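Local atomic coordinates of N-hydroxyarylamine O-acetyltransferase (PDB entry 4DMO), a protein that transfers acetyl groups to arylamines, and probably to N-hydroxyarylamines, by means of a Cys-His-Glu catalytic triad. Residues L43-K48 / G68-E73; K61-N66 / N75-Y80. All blocks are in the same frame, centred on the assembly; numbering follows the deposited sequence.

Interaction 1 (L43-K48 / G68-E73); sequences LNILEK and GGLCYE
N44 and E73 reach toward each other from opposite directions. N44 ND2 donates to E73 OE1 at 2.8 Å. The bond is bent, with an N-H...O angle of 130°. ND2 comes to the syn side of OE1, and amide and carboxylate planes stand 44° apart. With CG between its backbone N and carbonyl carbon (chi1 76°), N44 turns its amide to E73 and the two waters. E73 is extended beyond CG, which carries its carboxylate back along the G68-E73 segment.

There E73 OE2 takes the backbone N-H of L70 on its anti lone pair, N to OE2 3.0 Å. L70 is the N-cap of helix 71-84. E73, three residues on, caps the L70 N-H with its side chain, while E73 N bonds back to L70 O. Water 1 lies 2.7 Å from both N44 OD1 and E73 OE2. Water 2 joins N44 OD1 to Y72 OH and sits at the edge of the Y72 ring, in its plane.

Beside this polar network, I45 CD1 packs on L70 CD1 (3.7 Å), the two side chains crossing at about a right angle. The same methyl lies 3.3 Å from Y72 OH. L70 CB covers the rim of one Y72 face. I205 of helix 195-207 touches both I45 and Y72.

C71 follows L70 in the RGGLC motif and is probably the triad cysteine. E73 is buried, and OE1 also forms a salt bridge with K61. Several donors therefore share its carboxylate, which would favour a negative charge and fix its rotation at the first turn of the helix.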
ATOM      1  N   LEU A  43       5.300   1.023 -12.099  1.00 11.33           N
ATOM      2  CA  LEU A  43       6.158   1.230 -13.246  1.00 17.24           C
ATOM      3  C   LEU A  43       7.026   0.009 -13.562  1.00 21.00           C
ATOM      4  O   LEU A  43       7.374  -0.191 -14.717  1.00 22.35           O
ATOM      5  CB  LEU A  43       6.991   2.515 -13.071  1.00 15.44           C
ATOM      6  CG  LEU A  43       6.157   3.796 -12.864  1.00 19.55           C
ATOM      7  CD1 LEU A  43       7.047   4.991 -12.748  1.00 19.69           C
ATOM      8  CD2 LEU A  43       5.246   3.985 -14.045  1.00 20.50           C
ATOM      9  N   ASN A  44       7.342  -0.830 -12.574  1.00 18.01           N
ATOM     10  CA  ASN A  44       8.180  -1.991 -12.866  1.00 14.10           C
ATOM     11  C   ASN A  44       7.451  -3.083 -13.659  1.00 17.41           C
ATOM     12  O   ASN A  44       8.091  -3.947 -14.235  1.00 18.04           O
ATOM     13  CB  ASN A  44       8.837  -2.563 -11.594  1.00 16.32           C
ATOM     14  CG  ASN A  44       7.873  -3.389 -10.697  1.00 17.37           C
ATOM     15  OD1 ASN A  44       6.692  -3.586 -10.985  1.00 13.93           O
ATOM     16  ND2 ASN A  44       8.425  -3.897  -9.610  1.00 13.92           N
ATOM     17  N   ILE A  45       6.120  -3.025 -13.698  1.00 18.12           N
ATOM     18  CA  ILE A  45       5.324  -3.919 -14.559  1.00 17.66           C
ATOM     19  C   ILE A  45       5.457  -3.490 -15.997  1.00 21.36           C
ATOM     20  O   ILE A  45       5.614  -4.317 -16.899  1.00 24.07           O
ATOM     21  CB  ILE A  45       3.801  -3.918 -14.178  1.00 11.87           C
ATOM     22  CG1 ILE A  45       3.636  -4.466 -12.770  1.00 15.03           C
ATOM     23  CG2 ILE A  45       2.960  -4.692 -15.243  1.00 17.79           C
ATOM     24  CD1 ILE A  45       2.149  -4.637 -12.272  1.00 16.33           C
ATOM     25  N   LEU A  46       5.401  -2.183 -16.213  1.00 14.25           N
ATOM     26  CA  LEU A  46       5.475  -1.633 -17.561  1.00 21.46           C
ATOM     27  C   LEU A  46       6.892  -1.669 -18.151  1.00 19.63           C
ATOM     28  O   LEU A  46       7.073  -1.817 -19.363  1.00 25.55           O
ATOM     29  CB  LEU A  46       4.971  -0.195 -17.536  1.00 15.72           C
ATOM     30  CG  LEU A  46       3.537  -0.021 -17.024  1.00 22.50           C
ATOM     31  CD1 LEU A  46       3.198   1.451 -17.019  1.00 23.61           C
ATOM     32  CD2 LEU A  46       2.525  -0.817 -17.874  1.00 19.65           C
ATOM     33  N   GLU A  47       7.878  -1.465 -17.294  1.00 18.33           N
ATOM     34  CA  GLU A  47       9.272  -1.618 -17.661  1.00 21.91           C
ATOM     35  C   GLU A  47       9.704  -3.069 -17.678  1.00 26.07           C
ATOM     36  O   GLU A  47      10.844  -3.366 -18.005  1.00 24.55           O
ATOM     37  CB  GLU A  47      10.138  -0.889 -16.668  1.00 24.54           C
ATOM     38  CG  GLU A  47       9.882   0.565 -16.617  1.00 26.98           C
ATOM     39  CD  GLU A  47      11.167   1.325 -16.466  1.00 33.82           C
ATOM     40  OE1 GLU A  47      11.844   1.146 -15.410  1.00 28.93           O
ATOM     41  OE2 GLU A  47      11.493   2.086 -17.405  1.00 34.84           O
ATOM     42  N   LYS A  48       8.815  -3.967 -17.261  1.00 21.81           N
ATOM     43  CA  LYS A  48       9.110  -5.398 -17.284  1.00 17.97           C
ATOM     44  C   LYS A  48      10.399  -5.685 -16.545  1.00 21.99           C
ATOM     45  O   LYS A  48      11.228  -6.463 -17.004  1.00 29.90           O
ATOM     46  CB  LYS A  48       9.155  -5.894 -18.729  1.00 24.13           C
ATOM     47  CG  LYS A  48       7.854  -5.558 -19.468  1.00 28.36           C
ATOM     48  CD  LYS A  48       7.882  -5.942 -20.938  1.00 47.50           C
ATOM     49  CE  LYS A  48       6.492  -6.339 -21.435  1.00 48.66           C
ATOM     50  NZ  LYS A  48       6.411  -6.274 -22.923  1.00 57.50           N
ATOM     51  N   GLY A  68       8.660   3.039  -5.356  1.00 10.07           N
ATOM     52  CA  GLY A  68       7.463   2.632  -4.654  1.00 14.07           C
ATOM     53  C   GLY A  68       7.062   1.297  -5.174  1.00 18.03           C
ATOM     54  O   GLY A  68       7.889   0.558  -5.751  1.00 12.60           O
ATOM     55  N   GLY A  69       5.781   0.987  -5.025  1.00 11.52           N
ATOM     56  CA  GLY A  69       5.293  -0.276  -5.523  1.00  6.67           C
ATOM     57  C   GLY A  69       3.809  -0.397  -5.355  1.00 10.68           C
ATOM     58  O   GLY A  69       3.137   0.553  -4.958  1.00  9.35           O
ATOM     59  N   LEU A  70       3.313  -1.587  -5.670  1.00 11.76           N
ATOM     60  CA  LEU A  70       1.913  -1.953  -5.487  1.00 12.53           C
ATOM     61  C   LEU A  70       1.738  -2.709  -4.167  1.00 12.55           C
ATOM     62  O   LEU A  70       2.695  -2.890  -3.416  1.00 11.93           O
ATOM     63  CB  LEU A  70       1.429  -2.805  -6.684  1.00 11.80           C
ATOM     64  CG  LEU A  70       1.504  -2.060  -8.041  1.00 12.98           C
ATOM     65  CD1 LEU A  70       1.010  -2.883  -9.207  1.00 12.01           C
ATOM     66  CD2 LEU A  70       0.747  -0.733  -8.013  1.00  9.91           C
ATOM     67  N   CYS A  71       0.505  -3.136  -3.886  1.00 13.73           N
ATOM     68  CA  CYS A  71       0.150  -3.673  -2.591  1.00  9.98           C
ATOM     69  C   CYS A  71       1.039  -4.850  -2.198  1.00 14.39           C
ATOM     70  O   CYS A  71       1.394  -4.978  -1.046  1.00 14.36           O
ATOM     71  CB  CYS A  71      -1.335  -4.086  -2.562  1.00 12.20           C
ATOM     72  SG  CYS A  71      -1.739  -5.469  -3.591  1.00 17.44           S
ATOM     73  N   TYR A  72       1.384  -5.704  -3.164  1.00 13.57           N
ATOM     74  CA  TYR A  72       2.162  -6.899  -2.905  1.00 13.80           C
ATOM     75  C   TYR A  72       3.638  -6.598  -2.757  1.00 16.03           C
ATOM     76  O   TYR A  72       4.428  -7.522  -2.520  1.00 14.10           O
ATOM     77  CB  TYR A  72       1.951  -7.953  -4.027  1.00 21.32           C
ATOM     78  CG  TYR A  72       2.167  -7.408  -5.435  1.00 12.87           C
ATOM     79  CD1 TYR A  72       1.083  -7.091  -6.257  1.00 13.36           C
ATOM     80  CD2 TYR A  72       3.439  -7.155  -5.915  1.00 10.27           C
ATOM     81  CE1 TYR A  72       1.276  -6.561  -7.547  1.00 16.48           C
ATOM     82  CE2 TYR A  72       3.637  -6.627  -7.189  1.00 14.64           C
ATOM     83  CZ  TYR A  72       2.564  -6.346  -8.001  1.00 15.64           C
ATOM     84  OH  TYR A  72       2.773  -5.819  -9.238  1.00  9.92           O
ATOM     85  N   GLU A  73       4.012  -5.329  -2.949  1.00 12.40           N
ATOM     86  CA  GLU A  73       5.356  -4.865  -2.630  1.00 13.61           C
ATOM     87  C   GLU A  73       5.358  -4.002  -1.352  1.00 16.56           C
ATOM     88  O   GLU A  73       6.222  -4.162  -0.496  1.00 17.34           O
ATOM     89  CB  GLU A  73       5.963  -4.090  -3.815  1.00 17.78           C
ATOM     90  CG  GLU A  73       6.110  -4.902  -5.092  1.00 15.53           C
ATOM     91  CD  GLU A  73       6.419  -4.040  -6.332  1.00 15.73           C
ATOM     92  OE1 GLU A  73       7.475  -4.228  -6.967  1.00 14.97           O
ATOM     93  OE2 GLU A  73       5.610  -3.159  -6.670  1.00 18.04           O
TER
HETATM   94  O   HOH W   1       5.027  -2.368  -9.179  1.00 10.57           O
HETATM   95  O   HOH W   2       5.225  -5.679  -9.729  1.00 18.26           O

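Interaction 2 (K61-N66 / N75-Y80); sequences KILVNN and NPTMYY
Helices 55-64 and 71-84 of the N-terminal helical region pack together where I62 and L63 meet T77. I62 and T77 are nearest in the backbone, their CA atoms 8.0 Å apart. The contact is small, and a methylene against a hydroxyl is its closest approach. I62 CG1 lies 3.8 Å from T77 OG1, and L63 CD2 approaches T77 CG2 more loosely, at 4.4 Å. T77 presents both branches to the other helix. Its OG1 stands beside the backbone N (chi1 -62°), from where it bonds back to the carbonyl O of E73, one turn earlier. CG2, anti to the backbone N, is left to face L63. L58, a turn before I62, also touches T77.

Past the end of helix 55-64 the chain turns at N65 and N66. N66 ND2 donates to V64 O over 3.3 Å, approaching from well above the carbonyl plane. On the other helix, N75 turns to strand 103-117, touching H110, and bonds to E125, two residues that probably complete the triad.

The T77 hydroxyl is thus satisfied within its own helix. That lets a polar residue serve as a buried packing surface, and the two helices are joined here by van der Waals contact.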
ATOM      1  N   LYS A  61      14.778  -2.275  -4.095  1.00 25.79           N
ATOM      2  CA  LYS A  61      13.874  -1.465  -4.906  1.00 18.85           C
ATOM      3  C   LYS A  61      13.323  -0.273  -4.109  1.00 14.11           C
ATOM      4  O   LYS A  61      13.445   0.890  -4.528  1.00 16.43           O
ATOM      5  CB  LYS A  61      12.720  -2.319  -5.480  1.00 12.27           C
ATOM      6  CG  LYS A  61      11.812  -1.508  -6.401  1.00 20.03           C
ATOM      7  CD  LYS A  61      10.453  -2.138  -6.690  1.00 17.99           C
ATOM      8  CE  LYS A  61       9.642  -1.267  -7.656  1.00 13.80           C
ATOM      9  NZ  LYS A  61       8.162  -1.391  -7.376  1.00 19.67           N
ATOM     10  N   ILE A  62      12.754  -0.546  -2.942  1.00 14.08           N
ATOM     11  CA  ILE A  62      12.008   0.464  -2.214  1.00 15.45           C
ATOM     12  C   ILE A  62      12.902   1.327  -1.349  1.00 20.47           C
ATOM     13  O   ILE A  62      12.749   2.543  -1.319  1.00 18.60           O
ATOM     14  CB  ILE A  62      10.921  -0.175  -1.248  1.00 19.20           C
ATOM     15  CG1 ILE A  62       9.990  -1.126  -1.984  1.00 19.05           C
ATOM     16  CG2 ILE A  62      10.081   0.896  -0.580  1.00 14.83           C
ATOM     17  CD1 ILE A  62       8.991  -0.446  -2.839  1.00 24.10           C
ATOM     18  N   LEU A  63      13.800   0.701  -0.597  1.00 23.54           N
ATOM     19  CA  LEU A  63      14.557   1.444   0.410  1.00 27.07           C
ATOM     20  C   LEU A  63      15.849   2.028  -0.166  1.00 22.20           C
ATOM     21  O   LEU A  63      16.173   3.187   0.064  1.00 30.45           O
ATOM     22  CB  LEU A  63      14.854   0.570   1.634  1.00 27.60           C
ATOM     23  CG  LEU A  63      13.656  -0.164   2.219  1.00 23.97           C
ATOM     24  CD1 LEU A  63      14.059  -0.966   3.442  1.00 20.67           C
ATOM     25  CD2 LEU A  63      12.531   0.803   2.575  1.00 32.64           C
ATOM     26  N   VAL A  64      16.565   1.234  -0.944  1.00 23.32           N
ATOM     27  CA  VAL A  64      17.833   1.682  -1.500  1.00 21.98           C
ATOM     28  C   VAL A  64      17.600   2.544  -2.736  1.00 22.67           C
ATOM     29  O   VAL A  64      18.085   3.668  -2.799  1.00 20.42           O
ATOM     30  CB  VAL A  64      18.764   0.487  -1.851  1.00 27.88           C
ATOM     31  CG1 VAL A  64      20.053   0.984  -2.521  1.00 34.67           C
ATOM     32  CG2 VAL A  64      19.095  -0.336  -0.598  1.00 25.57           C
ATOM     33  N   ASN A  65      16.847   2.030  -3.704  1.00 17.83           N
ATOM     34  CA  ASN A  65      16.645   2.752  -4.961  1.00 18.60           C
ATOM     35  C   ASN A  65      15.472   3.753  -4.947  1.00 19.44           C
ATOM     36  O   ASN A  65      15.122   4.325  -5.961  1.00 22.57           O
ATOM     37  CB  ASN A  65      16.480   1.748  -6.101  1.00 18.41           C
ATOM     38  CG  ASN A  65      17.785   1.037  -6.429  1.00 27.56           C
ATOM     39  OD1 ASN A  65      18.855   1.550  -6.136  1.00 30.33           O
ATOM     40  ND2 ASN A  65      17.699  -0.133  -7.047  1.00 24.11           N
ATOM     41  N   ASN A  66      14.896   3.955  -3.776  1.00 16.77           N
ATOM     42  CA  ASN A  66      13.849   4.943  -3.527  1.00 19.96           C
ATOM     43  C   ASN A  66      12.664   4.891  -4.504  1.00 20.34           C
ATOM     44  O   ASN A  66      12.154   5.918  -4.925  1.00 17.47           O
ATOM     45  CB  ASN A  66      14.463   6.352  -3.451  1.00 18.07           C
ATOM     46  CG  ASN A  66      14.979   6.673  -2.050  1.00 26.43           C
ATOM     47  OD1 ASN A  66      14.465   7.561  -1.360  1.00 27.61           O
ATOM     48  ND2 ASN A  66      15.977   5.899  -1.599  1.00 27.50           N
ATOM     49  N   ASN A  75       3.075  -3.747   1.201  1.00 13.63           N
ATOM     50  CA  ASN A  75       2.692  -4.416   2.430  1.00 17.69           C
ATOM     51  C   ASN A  75       3.704  -5.458   2.917  1.00 15.64           C
ATOM     52  O   ASN A  75       3.987  -5.529   4.123  1.00 17.05           O
ATOM     53  CB  ASN A  75       1.268  -4.970   2.334  1.00 13.49           C
ATOM     54  CG  ASN A  75       0.251  -3.891   2.473  1.00 14.36           C
ATOM     55  OD1 ASN A  75       0.436  -2.964   3.245  1.00 13.41           O
ATOM     56  ND2 ASN A  75      -0.812  -3.962   1.685  1.00 13.68           N
ATOM     57  N   PRO A  76       4.296  -6.237   1.995  1.00 20.85           N
ATOM     58  CA  PRO A  76       5.393  -7.095   2.469  1.00 17.53           C
ATOM     59  C   PRO A  76       6.597  -6.290   2.953  1.00 18.35           C
ATOM     60  O   PRO A  76       7.245  -6.702   3.910  1.00 18.03           O
ATOM     61  CB  PRO A  76       5.745  -7.918   1.243  1.00 18.10           C
ATOM     62  CG  PRO A  76       4.429  -7.998   0.484  1.00 20.66           C
ATOM     63  CD  PRO A  76       3.842  -6.620   0.652  1.00 15.82           C
ATOM     64  N   THR A  77       6.875  -5.147   2.342  1.00 14.49           N
ATOM     65  CA  THR A  77       7.940  -4.286   2.848  1.00 20.25           C
ATOM     66  C   THR A  77       7.713  -3.950   4.318  1.00 19.98           C
ATOM     67  O   THR A  77       8.636  -4.004   5.112  1.00 14.67           O
ATOM     68  CB  THR A  77       8.049  -2.952   2.058  1.00 16.86           C
ATOM     69  OG1 THR A  77       8.371  -3.231   0.707  1.00 13.85           O
ATOM     70  CG2 THR A  77       9.133  -2.048   2.626  1.00 22.78           C
ATOM     71  N   MET A  78       6.484  -3.555   4.658  1.00 20.13           N
ATOM     72  CA  MET A  78       6.150  -3.140   6.015  1.00 16.89           C
ATOM     73  C   MET A  78       6.176  -4.377   6.918  1.00 18.80           C
ATOM     74  O   MET A  78       6.763  -4.385   7.993  1.00 23.72           O
ATOM     75  CB  MET A  78       4.786  -2.448   6.037  1.00 19.38           C
ATOM     76  CG  MET A  78       4.212  -2.190   7.435  1.00 23.25           C
ATOM     77  SD  MET A  78       5.195  -1.070   8.466  1.00 23.72           S
ATOM     78  CE  MET A  78       4.765   0.502   7.756  1.00 23.64           C
ATOM     79  N   TYR A  79       5.581  -5.442   6.432  1.00 19.08           N
ATOM     80  CA  TYR A  79       5.696  -6.730   7.084  1.00 21.62           C
ATOM     81  C   TYR A  79       7.140  -7.032   7.551  1.00 25.61           C
ATOM     82  O   TYR A  79       7.348  -7.291   8.731  1.00 27.40           O
ATOM     83  CB  TYR A  79       5.215  -7.804   6.116  1.00 15.00           C
ATOM     84  CG  TYR A  79       5.543  -9.207   6.534  1.00 18.46           C
ATOM     85  CD1 TYR A  79       4.884  -9.790   7.590  1.00 21.90           C
ATOM     86  CD2 TYR A  79       6.498  -9.960   5.845  1.00 20.35           C
ATOM     87  CE1 TYR A  79       5.165 -11.072   7.977  1.00 24.83           C
ATOM     88  CE2 TYR A  79       6.780 -11.248   6.217  1.00 27.72           C
ATOM     89  CZ  TYR A  79       6.102 -11.798   7.291  1.00 24.02           C
ATOM     90  OH  TYR A  79       6.360 -13.070   7.696  1.00 21.57           O
ATOM     91  N   TYR A  80       8.128  -7.000   6.647  1.00 18.12           N
ATOM     92  CA  TYR A  80       9.525  -7.289   7.028  1.00 25.81           C
ATOM     93  C   TYR A  80      10.057  -6.323   8.066  1.00 25.23           C
ATOM     94  O   TYR A  80      10.701  -6.744   9.032  1.00 29.99           O
ATOM     95  CB  TYR A  80      10.483  -7.305   5.823  1.00 16.63           C
ATOM     96  CG  TYR A  80      10.195  -8.431   4.852  1.00 20.13           C
ATOM     97  CD1 TYR A  80      10.289  -9.757   5.233  1.00 20.58           C
ATOM     98  CD2 TYR A  80       9.781  -8.152   3.564  1.00 14.56           C
ATOM     99  CE1 TYR A  80      10.001 -10.753   4.347  1.00 24.42           C
ATOM    100  CE2 TYR A  80       9.494  -9.126   2.687  1.00 20.74           C
ATOM    101  CZ  TYR A  80       9.598 -10.431   3.070  1.00 24.15           C
ATOM    102  OH  TYR A  80       9.304 -11.416   2.163  1.00 29.36           O
TER

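From the N terminus the chain runs through helix 43-46, then helix 55-64, a turn, and helix 71-84. Interaction 1 closes the loop from 49 to 67, which holds all of helix 55-64. Interaction 2 closes the shorter loop from 67 to 74, which holds the whole of 68-73. Their segments alternate, so the two closures cross, and their centres lie about 12 Å apart. K61 connects them. Its NZ lies 2.6 Å from G68 O, probably a hydrogen bond, and 2.9 Å from E73 OE1. Both contacts use helix 71-84, bringing helices 43-46 and 55-64 onto the part of the fold that carries the RGGLC motif.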